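Local coordinates for enoyl-acyl carrier protein reductase (Uncultured bacterium, PDB 6KIA), which probably catalyses the NADH-dependent reduction of enoyl-acyl carrier protein substrates, as a novel type of enoyl reductase linked to triclosan resistance, at residues L306-K311 / Q344-Y349. Numbering follows the deposited sequence.
Sequences LFPLLK and QKIDDY
Phe307 and Ile346 are the closest backbone positions, their CA atoms 7.4 Å apart, where a type I turn from Leu306 to Leu309, leading into helix 309-315, meets one side of helix 339-351. The two branches of Ile346 divide the work, its side chain crossing both neighbours at about a right angle. Its longer arm ends on the Phe307 ring, CD1 lying 3.6 Å from Phe307 CD2 in an oblique approach, and its CG1 also lies 4.0 Å from Phe307 CB. The methyl CG2, anti to the Ile346 backbone N, instead meets the Pro308 ring, 3.7 Å from Pro308 CG. Farther along, the side chains of Lys311 and Asp347 approach from opposite directions. The extended part of Lys311 carries CE to 3.3 Å from Asp347 OD2; the bend at the last torsion (chi4 -63°) then turns NZ away, 4.1 Å from the same oxygen, beyond salt-bridge distance, though the opposite charges may still attract. Ile383 of helix 370-385 touches both Phe307 and Ile346, and Leu343 packs on both Phe307 and Lys311. The arrangement is an apolar turn-to-helix packing with the Lys311-Asp347 pair beside it, joining the turn before helix 309-315 to helices 339-351 and 370-385 of this Rossmann-clan reductase, with the Phe307 side chain about 13 Å from the bound NADH.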
loop_
_atom_site.group_PDB
_atom_site.type_symbol
_atom_site.label_atom_id
_atom_site.label_comp_id
_atom_site.label_asym_id
_atom_site.label_seq_id
_atom_site.Cartn_x
_atom_site.Cartn_y
_atom_site.Cartn_z
ATOM N N LEU A 306 14.884 -0.391 0.238
ATOM C CA LEU A 306 14.737 0.389 1.462
ATOM C C LEU A 306 16.069 0.718 2.156
ATOM O O LEU A 306 16.200 1.774 2.779
ATOM C CB LEU A 306 13.808 -0.372 2.421
ATOM C CG LEU A 306 13.511 0.205 3.806
ATOM C CD1 LEU A 306 12.810 1.562 3.699
ATOM C CD2 LEU A 306 12.632 -0.806 4.535
ATOM N N PHE A 307 17.066 -0.156 2.030
ATOM C CA PHE A 307 18.329 0.060 2.768
ATOM C C PHE A 307 19.007 1.428 2.569
ATOM O O PHE A 307 19.526 2.006 3.542
ATOM C CB PHE A 307 19.321 -1.058 2.429
ATOM C CG PHE A 307 18.860 -2.419 2.860
ATOM C CD1 PHE A 307 18.841 -2.767 4.201
ATOM C CD2 PHE A 307 18.454 -3.353 1.922
ATOM C CE1 PHE A 307 18.411 -4.037 4.607
ATOM C CE2 PHE A 307 18.041 -4.628 2.307
ATOM C CZ PHE A 307 18.021 -4.980 3.639
ATOM N N PRO A 308 18.996 1.971 1.329
ATOM C CA PRO A 308 19.643 3.278 1.164
ATOM C C PRO A 308 18.967 4.424 1.932
ATOM O O PRO A 308 19.532 5.519 1.963
ATOM C CB PRO A 308 19.569 3.513 -0.358
ATOM C CG PRO A 308 19.476 2.138 -0.944
ATOM C CD PRO A 308 18.638 1.370 0.018
ATOM N N LEU A 309 17.809 4.189 2.549
ATOM C CA LEU A 309 17.239 5.207 3.455
ATOM C C LEU A 309 18.263 5.572 4.528
ATOM O O LEU A 309 18.319 6.720 4.983
ATOM C CB LEU A 309 15.921 4.708 4.086
ATOM C CG LEU A 309 15.250 5.687 5.054
ATOM C CD1 LEU A 309 14.749 6.926 4.280
ATOM C CD2 LEU A 309 14.091 5.022 5.832
ATOM N N LEU A 310 19.100 4.606 4.918
ATOM C CA LEU A 310 20.163 4.903 5.896
ATOM C C LEU A 310 21.074 6.049 5.425
ATOM O O LEU A 310 21.421 6.967 6.192
ATOM C CB LEU A 310 20.991 3.655 6.191
ATOM C CG LEU A 310 20.341 2.653 7.145
ATOM C CD1 LEU A 310 20.980 1.277 7.070
ATOM C CD2 LEU A 310 20.352 3.187 8.576
ATOM N N LYS A 311 21.441 6.011 4.150
ATOM C CA LYS A 311 22.318 7.035 3.610
ATOM C C LYS A 311 21.577 8.363 3.535
ATOM O O LYS A 311 22.146 9.422 3.816
ATOM C CB LYS A 311 22.830 6.599 2.232
ATOM C CG LYS A 311 23.781 5.433 2.308
ATOM C CD LYS A 311 24.368 5.114 0.950
ATOM C CE LYS A 311 25.415 4.025 1.045
ATOM N NZ LYS A 311 26.577 4.471 1.873
ATOM N N GLN A 344 27.059 -1.416 0.794
ATOM C CA GLN A 344 27.866 -1.478 -0.417
ATOM C C GLN A 344 27.315 -2.544 -1.360
ATOM O O GLN A 344 27.319 -2.384 -2.585
ATOM C CB GLN A 344 29.333 -1.757 -0.057
ATOM C CG GLN A 344 30.264 -1.748 -1.269
ATOM C CD GLN A 344 30.289 -0.386 -1.955
ATOM O OE1 GLN A 344 30.534 0.639 -1.310
ATOM N NE2 GLN A 344 30.004 -0.364 -3.253
ATOM N N LYS A 345 26.770 -3.615 -0.803
ATOM C CA LYS A 345 26.203 -4.640 -1.645
ATOM C C LYS A 345 24.940 -4.115 -2.340
ATOM O O LYS A 345 24.655 -4.446 -3.512
ATOM C CB LYS A 345 25.898 -5.881 -0.797
ATOM C CG LYS A 345 25.157 -6.988 -1.505
ATOM C CD LYS A 345 25.109 -8.214 -0.602
ATOM C CE LYS A 345 26.521 -8.712 -0.257
ATOM N NZ LYS A 345 27.293 -9.316 -1.387
ATOM N N ILE A 346 24.207 -3.242 -1.645
ATOM C CA ILE A 346 23.076 -2.579 -2.295
ATOM C C ILE A 346 23.516 -1.546 -3.356
ATOM O O ILE A 346 22.928 -1.452 -4.446
ATOM C CB ILE A 346 22.169 -1.898 -1.256
ATOM C CG1 ILE A 346 21.613 -2.942 -0.285
ATOM C CG2 ILE A 346 21.029 -1.104 -1.974
ATOM C CD1 ILE A 346 20.576 -3.876 -0.915
ATOM N N ASP A 347 24.586 -0.805 -3.093
ATOM C CA ASP A 347 25.057 0.128 -4.116
ATOM C C ASP A 347 25.522 -0.642 -5.374
ATOM O O ASP A 347 25.217 -0.252 -6.507
ATOM C CB ASP A 347 26.191 1.014 -3.582
ATOM C CG ASP A 347 25.704 2.033 -2.544
ATOM O OD1 ASP A 347 24.518 2.444 -2.598
ATOM O OD2 ASP A 347 26.517 2.442 -1.691
ATOM N N ASP A 348 26.225 -1.744 -5.158
ATOM C CA ASP A 348 26.662 -2.611 -6.245
ATOM C C ASP A 348 25.460 -3.137 -7.032
ATOM O O ASP A 348 25.494 -3.232 -8.266
ATOM C CB ASP A 348 27.499 -3.775 -5.702
ATOM C CG ASP A 348 28.905 -3.348 -5.272
ATOM O OD1 ASP A 348 29.335 -2.231 -5.622
ATOM O OD2 ASP A 348 29.562 -4.128 -4.542
ATOM N N TYR A 349 24.401 -3.505 -6.307
ATOM C CA TYR A 349 23.155 -3.960 -6.924
ATOM C C TYR A 349 22.583 -2.892 -7.864
ATOM O O TYR A 349 22.278 -3.172 -9.018
ATOM C CB TYR A 349 22.167 -4.329 -5.809
ATOM C CG TYR A 349 20.777 -4.819 -6.192
ATOM C CD1 TYR A 349 20.562 -6.131 -6.609
ATOM C CD2 TYR A 349 19.671 -3.981 -6.055
ATOM C CE1 TYR A 349 19.289 -6.590 -6.925
ATOM C CE2 TYR A 349 18.385 -4.434 -6.352
ATOM C CZ TYR A 349 18.202 -5.735 -6.798
ATOM O OH TYR A 349 16.935 -6.182 -7.101
#